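Local coordinates for peridinin-chlorophyll A protein (Amphidinium carterae, PDB 2C9E) that probably serves as a water-soluble light-harvesting antenna, holding peridinin and chlorophyll a to capture solar energy in the blue-green range, at residues 16-20 with 134-138; 23-27 with 208-212. One frame throughout, in Å; residues are numbered along the deposited sequence.

Contact 1: residues 16-20 with 134-138; sequences PIAEK and EAEKA. With DGD (digalactosyl diacyl glycerol (dgdg)), chain G.
Lys-20 and Glu-134 approach from opposite directions and form a salt bridge, long at 3.3 Å from NZ to OE1; the ammonium comes in from above the carboxylate plane. Bends at the third and fourth torsions of Lys-20 fold its chain back, and NZ also donates to Pro-16 O (3.0 Å), again from above the carbonyl plane. Water 1 completes the grip: it accepts from Lys-20 NZ and donates to Glu-134 OE2 at 2.6 Å, linking the lysine to the carboxylate a second time. NZ thus has three hydrogen-bond acceptors.

The two segments join the C-terminal end of helix 2-18 to the first turns of helix 132-152. The acid near a helix start, where Asn-131 binds the backbone N of Glu-134, and the lysine near the C-terminal end of helix 2-18 probably both sit well with the helix dipoles.

Beneath the charges the packing is apolar. Ile-17 and the aliphatic part of Glu-134 slide past each other, CG1 against CG at 3.4 Å. With CG1 beside the backbone N (chi1 -63°), Ile-17 sends CD1 on to Ala-138 CB, 3.7 Å away. Its other branch, CG2, meets an acyl chain of the galactolipid at CAB (3.6 Å). The same chain runs past Ala-138 CB, which touches C5B at 3.7 Å, and along Ala-18 and Ala-135 in the lipid pocket.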
ATOM      1  N   PRO A  16     -14.834  14.643  13.463  1.00 24.58           N
ATOM      2  CA  PRO A  16     -16.227  14.208  13.740  1.00 24.74           C
ATOM      3  C   PRO A  16     -16.819  13.340  12.633  1.00 24.68           C
ATOM      4  O   PRO A  16     -17.668  12.481  12.877  1.00 24.29           O
ATOM      5  CB  PRO A  16     -17.003  15.540  13.904  1.00 24.80           C
ATOM      6  CG  PRO A  16     -15.961  16.516  14.297  1.00 24.87           C
ATOM      7  CD  PRO A  16     -14.764  16.119  13.405  1.00 24.52           C
ATOM      8  N   ILE A  17     -16.403  13.578  11.395  1.00 25.11           N
ATOM      9  CA  ILE A  17     -16.886  12.747  10.284  1.00 24.45           C
ATOM     10  C   ILE A  17     -16.207  11.380  10.398  1.00 24.50           C
ATOM     11  O   ILE A  17     -16.840  10.334  10.210  1.00 23.54           O
ATOM     12  CB  ILE A  17     -16.523  13.396   8.916  1.00 24.72           C
ATOM     13  CG1 ILE A  17     -17.246  14.754   8.809  1.00 24.08           C
ATOM     14  CG2 ILE A  17     -16.814  12.384   7.755  1.00 23.57           C
ATOM     15  CD1 ILE A  17     -16.889  15.613   7.560  1.00 21.55           C
ATOM     16  N   ALA A  18     -14.905  11.401  10.690  1.00 23.71           N
ATOM     17  CA  ALA A  18     -14.136  10.170  10.877  1.00 24.38           C
ATOM     18  C   ALA A  18     -14.772   9.258  11.964  1.00 26.03           C
ATOM     19  O   ALA A  18     -14.847   8.014  11.810  1.00 24.38           O
ATOM     20  CB  ALA A  18     -12.710  10.530  11.272  1.00 24.32           C
ATOM     21  N   GLU A  19     -15.214   9.868  13.064  1.00 25.26           N
ATOM     22  CA  GLU A  19     -15.865   9.121  14.155  1.00 26.42           C
ATOM     23  C   GLU A  19     -17.128   8.381  13.722  1.00 25.34           C
ATOM     24  O   GLU A  19     -17.546   7.453  14.377  1.00 26.02           O
ATOM     25  CB  GLU A  19     -16.280  10.056  15.297  1.00 27.44           C
ATOM     26  CG  GLU A  19     -15.195  10.481  16.224  1.00 32.14           C
ATOM     27  CD  GLU A  19     -15.726  11.443  17.285  1.00 34.53           C
ATOM     28  OE1 GLU A  19     -16.282  12.501  16.921  1.00 36.54           O
ATOM     29  OE2 GLU A  19     -15.591  11.142  18.481  1.00 36.69           O
ATOM     30  N   LYS A  20     -17.767   8.804  12.649  1.00 24.00           N
ATOM     31  CA  LYS A  20     -18.948   8.108  12.240  1.00 25.53           C
ATOM     32  C   LYS A  20     -18.670   7.103  11.104  1.00 26.27           C
ATOM     33  O   LYS A  20     -19.562   6.381  10.679  1.00 25.63           O
ATOM     34  CB  LYS A  20     -19.991   9.141  11.823  1.00 27.47           C
ATOM     35  CG  LYS A  20     -20.406  10.020  13.013  1.00 31.96           C
ATOM     36  CD  LYS A  20     -21.738  10.774  12.822  1.00 36.66           C
ATOM     37  CE  LYS A  20     -21.643  11.968  11.856  1.00 40.02           C
ATOM     38  NZ  LYS A  20     -20.518  12.924  12.174  1.00 41.25           N
ATOM     39  N   GLU A 134     -21.748  18.930   6.830  1.00 25.48           N
ATOM     40  CA  GLU A 134     -20.506  18.601   7.491  1.00 26.10           C
ATOM     41  C   GLU A 134     -19.402  18.345   6.452  1.00 23.78           C
ATOM     42  O   GLU A 134     -18.368  18.979   6.486  1.00 24.28           O
ATOM     43  CB  GLU A 134     -20.736  17.392   8.383  1.00 27.84           C
ATOM     44  CG  GLU A 134     -19.639  17.143   9.356  1.00 32.59           C
ATOM     45  CD  GLU A 134     -20.118  16.317  10.566  1.00 34.21           C
ATOM     46  OE1 GLU A 134     -21.160  15.643  10.473  1.00 32.46           O
ATOM     47  OE2 GLU A 134     -19.421  16.348  11.614  1.00 37.81           O
ATOM     48  N   ALA A 135     -19.615  17.432   5.515  1.00 21.70           N
ATOM     49  CA  ALA A 135     -18.586  17.139   4.500  1.00 21.84           C
ATOM     50  C   ALA A 135     -18.222  18.431   3.686  1.00 21.87           C
ATOM     51  O   ALA A 135     -17.071  18.654   3.345  1.00 20.67           O
ATOM     52  CB  ALA A 135     -19.105  16.018   3.531  1.00 19.75           C
ATOM     53  N   GLU A 136     -19.200  19.274   3.387  1.00 21.27           N
ATOM     54  CA  GLU A 136     -18.897  20.481   2.610  1.00 24.07           C
ATOM     55  C   GLU A 136     -17.923  21.381   3.330  1.00 23.56           C
ATOM     56  O   GLU A 136     -16.971  21.892   2.728  1.00 24.50           O
ATOM     57  CB  GLU A 136     -20.177  21.215   2.258  1.00 25.30           C
ATOM     58  CG  GLU A 136     -20.915  20.480   1.143  1.00 32.38           C
ATOM     59  CD  GLU A 136     -22.415  20.781   1.104  1.00 36.64           C
ATOM     60  OE1 GLU A 136     -22.871  21.748   1.800  1.00 38.03           O
ATOM     61  OE2 GLU A 136     -23.123  20.033   0.382  1.00 36.54           O
ATOM     62  N   LYS A 137     -18.163  21.558   4.626  1.00 22.72           N
ATOM     63  CA  LYS A 137     -17.308  22.350   5.485  1.00 22.05           C
ATOM     64  C   LYS A 137     -15.910  21.676   5.530  1.00 20.36           C
ATOM     65  O   LYS A 137     -14.886  22.345   5.453  1.00 21.18           O
ATOM     66  CB  LYS A 137     -17.944  22.436   6.887  1.00 22.99           C
ATOM     67  CG  LYS A 137     -17.069  23.122   7.958  1.00 25.49           C
ATOM     68  CD  LYS A 137     -17.885  23.374   9.205  1.00 26.84           C
ATOM     69  CE  LYS A 137     -17.018  23.235  10.401  1.00 30.79           C
ATOM     70  NZ  LYS A 137     -16.971  21.751  10.753  1.00 32.16           N
ATOM     71  N   ALA A 138     -15.871  20.360   5.661  1.00 18.68           N
ATOM     72  CA  ALA A 138     -14.597  19.645   5.654  1.00 19.50           C
ATOM     73  C   ALA A 138     -13.829  19.880   4.318  1.00 19.71           C
ATOM     74  O   ALA A 138     -12.622  20.131   4.317  1.00 18.97           O
ATOM     75  CB  ALA A 138     -14.853  18.163   5.850  1.00 17.79           C
TER
HETATM   76  C1A DGD G1332      -8.968  12.214  -4.228  1.00 25.78           C
HETATM   77  C2A DGD G1332      -8.662  10.799  -3.800  1.00 27.26           C
HETATM   78  C3A DGD G1332      -7.616  10.113  -4.743  1.00 27.10           C
HETATM   79  C4A DGD G1332      -7.016   8.886  -4.115  1.00 25.74           C
HETATM   80  C5A DGD G1332      -5.575   8.679  -4.537  1.00 23.32           C
HETATM   81  C6A DGD G1332      -5.012   7.361  -4.075  1.00 22.59           C
HETATM   82  C7A DGD G1332      -4.820   7.273  -2.562  1.00 23.51           C
HETATM   83  C8A DGD G1332      -4.724   5.782  -2.040  1.00 21.20           C
HETATM   84  C9A DGD G1332      -3.264   5.410  -1.532  1.00 22.74           C
HETATM   85  CAA DGD G1332      -3.143   5.531  -0.032  1.00 22.84           C
HETATM   86  CBA DGD G1332      -1.809   5.136   0.620  1.00 21.13           C
HETATM   87  CCA DGD G1332      -1.347   3.686   0.475  1.00 21.26           C
HETATM   88  CDA DGD G1332      -0.063   3.509   1.335  1.00 21.18           C
HETATM   89  CEA DGD G1332       0.535   2.094   1.354  1.00 23.38           C
HETATM   90  CFA DGD G1332      -0.343   1.021   2.073  1.00 23.95           C
HETATM   91  CGA DGD G1332       0.124   0.788   3.522  1.00 22.03           C
HETATM   92  CHA DGD G1332      -0.924   0.100   4.395  1.00 23.21           C
HETATM   93  CIA DGD G1332      -2.349   0.591   4.203  1.00 23.10           C
HETATM   94  O1A DGD G1332      -8.676  12.529  -5.387  1.00 28.33           O
HETATM   95  C1B DGD G1332     -11.630  15.173  -1.082  1.00 28.88           C
HETATM   96  C2B DGD G1332     -11.094  15.278   0.323  1.00 28.29           C
HETATM   97  C3B DGD G1332     -12.120  14.850   1.364  1.00 31.07           C
HETATM   98  C4B DGD G1332     -13.154  15.951   1.602  1.00 30.64           C
HETATM   99  C5B DGD G1332     -13.625  16.023   3.034  1.00 30.15           C
HETATM  100  C6B DGD G1332     -15.092  15.621   3.104  1.00 31.26           C
HETATM  101  C7B DGD G1332     -15.307  14.420   4.041  1.00 31.93           C
HETATM  102  C8B DGD G1332     -14.186  14.262   5.030  1.00 31.68           C
HETATM  103  C9B DGD G1332     -13.522  12.902   4.944  1.00 34.84           C
HETATM  104  CAB DGD G1332     -13.496  12.276   6.345  1.00 35.73           C
HETATM  105  CBB DGD G1332     -12.715  11.017   6.376  1.00 31.78           C
HETATM  106  CCB DGD G1332     -11.939  10.949   7.648  1.00 33.15           C
HETATM  107  CDB DGD G1332     -10.449  10.861   7.389  1.00 28.70           C
HETATM  108  CEB DGD G1332      -9.839  12.205   7.492  1.00 29.75           C
HETATM  109  CFB DGD G1332      -9.913  12.963   6.209  1.00 26.56           C
HETATM  110  CGB DGD G1332      -9.068  12.310   5.123  1.00 27.22           C
HETATM  111  CHB DGD G1332      -9.369  12.932   3.766  1.00 24.00           C
HETATM  112  CIB DGD G1332     -10.434  12.157   2.967  1.00 24.71           C
HETATM  113  O1B DGD G1332     -12.811  14.791  -1.250  1.00 28.21           O
HETATM  114  O1G DGD G1332      -9.988  12.853  -3.711  1.00 25.20           O
HETATM  115  C1G DGD G1332     -10.152  14.144  -4.197  1.00 24.17           C
HETATM  116  C2G DGD G1332     -11.273  14.765  -3.361  1.00 26.33           C
HETATM  117  O2G DGD G1332     -10.712  14.978  -2.003  1.00 27.48           O
HETATM  118  C3G DGD G1332     -11.705  16.075  -4.032  1.00 25.53           C
HETATM  119  O3G DGD G1332     -12.502  15.566  -5.129  1.00 24.59           O
HETATM  120  C1D DGD G1332     -12.880  16.544  -6.073  1.00 23.56           C
HETATM  121  C2D DGD G1332     -13.315  15.851  -7.411  1.00 23.41           C
HETATM  122  O2D DGD G1332     -12.197  15.165  -7.976  1.00 21.09           O
HETATM  123  C3D DGD G1332     -13.735  16.930  -8.381  1.00 24.37           C
HETATM  124  O3D DGD G1332     -14.131  16.336  -9.633  1.00 24.25           O
HETATM  125  C4D DGD G1332     -14.838  17.808  -7.773  1.00 25.92           C
HETATM  126  O4D DGD G1332     -16.025  17.057  -7.577  1.00 30.20           O
HETATM  127  C5D DGD G1332     -14.383  18.312  -6.418  1.00 28.03           C
HETATM  128  O5D DGD G1332     -15.970  20.087  -6.219  1.00 36.97           O
HETATM  129  C6D DGD G1332     -15.583  18.845  -5.669  1.00 31.00           C
HETATM  130  O6D DGD G1332     -13.977  17.270  -5.536  1.00 24.84           O
HETATM  131  C1E DGD G1332     -17.387  20.115  -6.458  1.00 41.77           C
HETATM  132  C2E DGD G1332     -17.658  20.972  -7.683  1.00 43.44           C
HETATM  133  O2E DGD G1332     -17.019  20.376  -8.833  1.00 44.74           O
HETATM  134  C3E DGD G1332     -17.043  22.383  -7.390  1.00 44.03           C
HETATM  135  O3E DGD G1332     -17.352  23.291  -8.454  1.00 43.20           O
HETATM  136  C4E DGD G1332     -17.641  22.891  -6.081  1.00 43.63           C
HETATM  137  O4E DGD G1332     -19.061  22.903  -6.208  1.00 43.89           O
HETATM  138  C5E DGD G1332     -17.262  21.894  -4.966  1.00 45.30           C
HETATM  139  O6E DGD G1332     -18.022  20.742  -5.319  1.00 43.66           O
HETATM  140  C6E DGD G1332     -17.741  22.400  -3.600  1.00 47.13           C
HETATM  141  O5E DGD G1332     -16.905  23.457  -3.118  1.00 51.10           O
HETATM  142  O   HOH W   1     -20.606  15.431  13.693  1.00 30.92           O

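Contact 2: residues 23-27 with 208-212. With PID (peridinin), chain F.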
ATOM      1  N   TRP A  23     -14.572   2.362   9.592  1.00 21.16           N
ATOM      2  CA  TRP A  23     -13.209   2.000   9.256  1.00 22.61           C
ATOM      3  C   TRP A  23     -12.955   0.517   9.160  1.00 23.76           C
ATOM      4  O   TRP A  23     -12.209   0.077   8.290  1.00 23.55           O
ATOM      5  CB  TRP A  23     -12.235   2.590  10.267  1.00 20.53           C
ATOM      6  CG  TRP A  23     -12.338   4.057  10.291  1.00 19.96           C
ATOM      7  CD1 TRP A  23     -12.977   4.813  11.229  1.00 19.28           C
ATOM      8  CD2 TRP A  23     -11.890   4.964   9.278  1.00 20.42           C
ATOM      9  NE1 TRP A  23     -12.961   6.141  10.871  1.00 19.33           N
ATOM     10  CE2 TRP A  23     -12.302   6.262   9.670  1.00 22.98           C
ATOM     11  CE3 TRP A  23     -11.180   4.813   8.077  1.00 21.69           C
ATOM     12  CZ2 TRP A  23     -12.022   7.401   8.901  1.00 22.60           C
ATOM     13  CZ3 TRP A  23     -10.897   5.934   7.317  1.00 19.58           C
ATOM     14  CH2 TRP A  23     -11.320   7.221   7.740  1.00 24.15           C
ATOM     15  N   GLY A  24     -13.571  -0.262  10.044  1.00 22.97           N
ATOM     16  CA  GLY A  24     -13.305  -1.672  10.019  1.00 22.92           C
ATOM     17  C   GLY A  24     -14.189  -2.585   9.185  1.00 22.72           C
ATOM     18  O   GLY A  24     -13.811  -3.741   8.984  1.00 21.51           O
ATOM     19  N   GLY A  25     -15.322  -2.094   8.689  1.00 22.54           N
ATOM     20  CA  GLY A  25     -16.215  -2.965   7.950  1.00 25.06           C
ATOM     21  C   GLY A  25     -16.045  -2.980   6.442  1.00 28.07           C
ATOM     22  O   GLY A  25     -15.040  -2.457   5.894  1.00 26.29           O
ATOM     23  N   SER A  26     -17.016  -3.601   5.757  1.00 28.21           N
ATOM     24  CA  SER A  26     -16.942  -3.651   4.301  1.00 27.27           C
ATOM     25  C   SER A  26     -17.593  -2.401   3.803  1.00 26.12           C
ATOM     26  O   SER A  26     -18.684  -2.448   3.302  1.00 27.41           O
ATOM     27  CB  SER A  26     -17.686  -4.834   3.691  1.00 26.52           C
ATOM     28  OG  SER A  26     -17.416  -4.881   2.253  1.00 25.96           O
ATOM     29  N   SER A  27     -16.922  -1.281   3.945  1.00 23.67           N
ATOM     30  CA  SER A  27     -17.495  -0.027   3.503  1.00 23.13           C
ATOM     31  C   SER A  27     -17.533   0.090   1.964  1.00 23.06           C
ATOM     32  O   SER A  27     -17.325  -0.862   1.231  1.00 24.06           O
ATOM     33  CB  SER A  27     -16.664   1.129   4.069  1.00 23.57           C
ATOM     34  OG  SER A  27     -15.339   1.046   3.557  1.00 23.91           O
ATOM     35  N   GLU A 208     -12.446  -7.284   0.147  1.00 22.47           N
ATOM     36  CA  GLU A 208     -13.835  -6.889   0.387  1.00 24.80           C
ATOM     37  C   GLU A 208     -14.430  -7.272   1.763  1.00 24.56           C
ATOM     38  O   GLU A 208     -15.181  -6.491   2.409  1.00 22.04           O
ATOM     39  CB  GLU A 208     -14.725  -7.534  -0.669  1.00 27.94           C
ATOM     40  CG  GLU A 208     -16.126  -7.014  -0.645  1.00 34.25           C
ATOM     41  CD  GLU A 208     -17.118  -7.870  -1.421  1.00 37.48           C
ATOM     42  OE1 GLU A 208     -16.762  -8.496  -2.460  1.00 41.18           O
ATOM     43  OE2 GLU A 208     -18.281  -7.890  -0.987  1.00 40.20           O
ATOM     44  N   THR A 209     -14.079  -8.466   2.227  1.00 24.26           N
ATOM     45  CA  THR A 209     -14.682  -8.984   3.447  1.00 24.00           C
ATOM     46  C   THR A 209     -13.801  -9.285   4.639  1.00 25.01           C
ATOM     47  O   THR A 209     -14.326  -9.508   5.715  1.00 26.19           O
ATOM     48  CB  THR A 209     -15.389 -10.319   3.140  1.00 24.12           C
ATOM     49  OG1 THR A 209     -14.376 -11.257   2.755  1.00 25.20           O
ATOM     50  CG2 THR A 209     -16.412 -10.205   1.950  1.00 23.26           C
ATOM     51  N   ALA A 210     -12.487  -9.330   4.474  1.00 25.29           N
ATOM     52  CA  ALA A 210     -11.614  -9.722   5.568  1.00 24.32           C
ATOM     53  C   ALA A 210     -11.727  -8.902   6.831  1.00 25.11           C
ATOM     54  O   ALA A 210     -11.966  -9.420   7.917  1.00 25.56           O
ATOM     55  CB  ALA A 210     -10.167  -9.736   5.099  1.00 23.44           C
ATOM     56  N   SER A 211     -11.543  -7.607   6.702  1.00 26.70           N
ATOM     57  CA  SER A 211     -11.598  -6.755   7.871  1.00 26.22           C
ATOM     58  C   SER A 211     -12.903  -6.842   8.643  1.00 25.75           C
ATOM     59  O   SER A 211     -12.903  -6.956   9.871  1.00 24.72           O
ATOM     60  CB  SER A 211     -11.357  -5.296   7.463  1.00 25.78           C
ATOM     61  OG  SER A 211     -11.393  -4.417   8.570  1.00 22.95           O
ATOM     62  N   ALA A 212     -14.020  -6.769   7.935  1.00 26.76           N
ATOM     63  CA  ALA A 212     -15.310  -6.791   8.626  1.00 27.38           C
ATOM     64  C   ALA A 212     -15.416  -7.957   9.617  1.00 27.59           C
ATOM     65  O   ALA A 212     -16.036  -7.810  10.652  1.00 27.87           O
ATOM     66  CB  ALA A 212     -16.426  -6.844   7.633  1.00 25.74           C
TER
HETATM   67  C1  PID F1331      -2.989  19.738  -5.002  1.00 22.03           C
HETATM   68  C2  PID F1331      -2.574  20.722  -6.102  1.00 22.90           C
HETATM   69  C3  PID F1331      -1.123  20.461  -6.518  1.00 24.09           C
HETATM   70  C4  PID F1331      -0.231  20.682  -5.294  1.00 22.27           C
HETATM   71  C5  PID F1331      -0.463  19.651  -4.184  1.00 23.00           C
HETATM   72  C6  PID F1331      -1.941  19.253  -3.996  1.00 22.31           C
HETATM   73  C7  PID F1331      -2.270  18.800  -2.713  1.00 22.50           C
HETATM   74  C8  PID F1331      -2.932  17.610  -2.398  1.00 21.72           C
HETATM   75  C9  PID F1331      -3.220  17.170  -1.102  1.00 22.43           C
HETATM   76  C10 PID F1331      -2.914  17.797   0.101  1.00 24.68           C
HETATM   77  C11 PID F1331      -3.771  16.000  -0.773  1.00 23.94           C
HETATM   78  C12 PID F1331      -3.810  15.873   0.558  1.00 23.98           C
HETATM   79  C13 PID F1331      -4.309  14.766   1.248  1.00 23.11           C
HETATM   80  C14 PID F1331      -4.361  14.586   2.632  1.00 23.64           C
HETATM   81  C15 PID F1331      -4.892  13.400   3.146  1.00 23.07           C
HETATM   82  C16 PID F1331      -4.994  13.064   4.496  1.00 19.62           C
HETATM   83  C17 PID F1331      -5.526  11.843   4.912  1.00 18.95           C
HETATM   84  C18 PID F1331      -5.595  11.486   6.258  1.00 16.53           C
HETATM   85  C19 PID F1331      -6.096  10.271   6.722  1.00 16.34           C
HETATM   86  C20 PID F1331      -6.075   9.997   8.091  1.00 16.52           C
HETATM   87  C21 PID F1331      -6.499   8.812   8.695  1.00 17.27           C
HETATM   88  C22 PID F1331      -6.386   8.665  10.078  1.00 16.69           C
HETATM   89  C23 PID F1331      -6.737   7.566  10.691  1.00 17.43           C
HETATM   90  C24 PID F1331      -7.026   6.429  11.271  1.00 17.70           C
HETATM   91  C25 PID F1331      -5.999   5.294  11.415  1.00 17.30           C
HETATM   92  C26 PID F1331      -6.571   4.043  10.739  1.00 17.56           C
HETATM   93  C27 PID F1331      -7.984   3.696  11.222  1.00 19.05           C
HETATM   94  C28 PID F1331      -8.953   4.879  11.092  1.00 18.81           C
HETATM   95  C29 PID F1331      -8.431   6.135  11.802  1.00 19.22           C
HETATM   96  C30 PID F1331      -8.130   1.391  10.650  1.00 21.15           C
HETATM   97  C31 PID F1331      -8.727   0.243   9.834  1.00 19.20           C
HETATM   98  CM1 PID F1331      -4.455  19.864  -4.583  1.00 22.74           C
HETATM   99  CM2 PID F1331       0.117  20.260  -2.902  1.00 20.10           C
HETATM  100  CM3 PID F1331       0.374  18.422  -4.544  1.00 21.87           C
HETATM  101  CM4 PID F1331      -3.828  15.662   3.583  1.00 22.57           C
HETATM  102  CM5 PID F1331      -7.053   7.651   7.859  1.00 16.02           C
HETATM  103  CM6 PID F1331      -4.689   5.636  10.699  1.00 19.16           C
HETATM  104  CM7 PID F1331      -5.687   5.037  12.891  1.00 18.91           C
HETATM  105  CM8 PID F1331      -9.370   7.315  11.532  1.00 17.87           C
HETATM  106  O1  PID F1331      -2.443  18.417  -5.055  1.00 20.65           O
HETATM  107  O2  PID F1331      -0.724  21.373  -7.548  1.00 27.21           O
HETATM  108  O3  PID F1331      -2.369  18.891   0.227  1.00 26.72           O
HETATM  109  O4  PID F1331      -3.281  16.990   1.141  1.00 23.78           O
HETATM  110  O5  PID F1331      -8.310   5.883  13.208  1.00 19.78           O
HETATM  111  O6  PID F1331      -8.491   2.669  10.353  1.00 21.13           O
HETATM  112  O7  PID F1331      -7.391   1.147  11.602  1.00 24.10           O
HETATM  113  O   HOH W   2     -19.325  -7.165   1.743  1.00 39.71           O
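Ser-211 and Ser-26 both carry OG anti to the backbone N, with chi1 -180° and -173°, and each uses that hydroxyl to reach a main-chain carbonyl on the opposite segment. Ser-211 OG donates to Gly-24 O over a short 2.5 Å, tilted from the carbonyl plane. Ser-26 OG returns the favour, giving its proton to Glu-208 O at 2.8 Å, nearer to straight on, with a C=O...donor angle of 145°. Helix 201-213 is kinked here, and the N of Ala-212 makes no bond to the preceding turn, so Ser-26 OG probably takes the place of the missing helical donor at Glu-208 O.

Ala-212 packs against the loop backbone: its CA makes a C-H...O contact with Gly-24 O, and its CB lies 3.9 Å from Gly-25 CA. Ser-26 is the centre of an inverse gamma turn, after which Ser-27 sits at the N-cap of helix 28-39, its OG making weak hydrogen bonds to the backbone N of Ile-29 and Ala-30. Water 2 donates to Ser-26 OG and to Glu-208 OE2, both at 3.0 Å, while OE1 of that glutamate pairs with Lys-205.

At the other end of the loop, Trp-23 leaves the backbone pointing away from helix 201-213, and one face of its indole lies over the acetate-bearing end ring of peridinin, with C28 3.5 Å from CD2 and the methyl CM8 near CE2; NE1 is bonded to Ala-18 O. Cutting the indole back to an alanine is likely to leave the Ala-18 carbonyl without its donor and open a gap against the carotenoid ring.

Polar serine-to-carbonyl bonds therefore fix the loop's backbone to a helix of the second family-related half, while its tryptophan belongs to the pigment pocket of the interior.

Both contacts are partly buried, but contact 1 lies farther out, about 25 Å from the centre of the chain against about 16 Å for contact 2; their own centres are about 20 Å apart. They follow each other along the chain: contact 1 uses the end of helix 2-18, contact 2 the loop just after it, and the indole N-H of Trp-23 ties the loop back to the Ala-18 carbonyl. Contact 1 stays within the N-terminal half of the chain and pairs opposite charges above a lipid-lined apolar layer. Contact 2 bridges the two halves with neutral serine hydroxyls on backbone carbonyls. Trp-23 belongs to the same galactolipid pocket as Ile-17, Ala-18, Ala-135 and Ala-138.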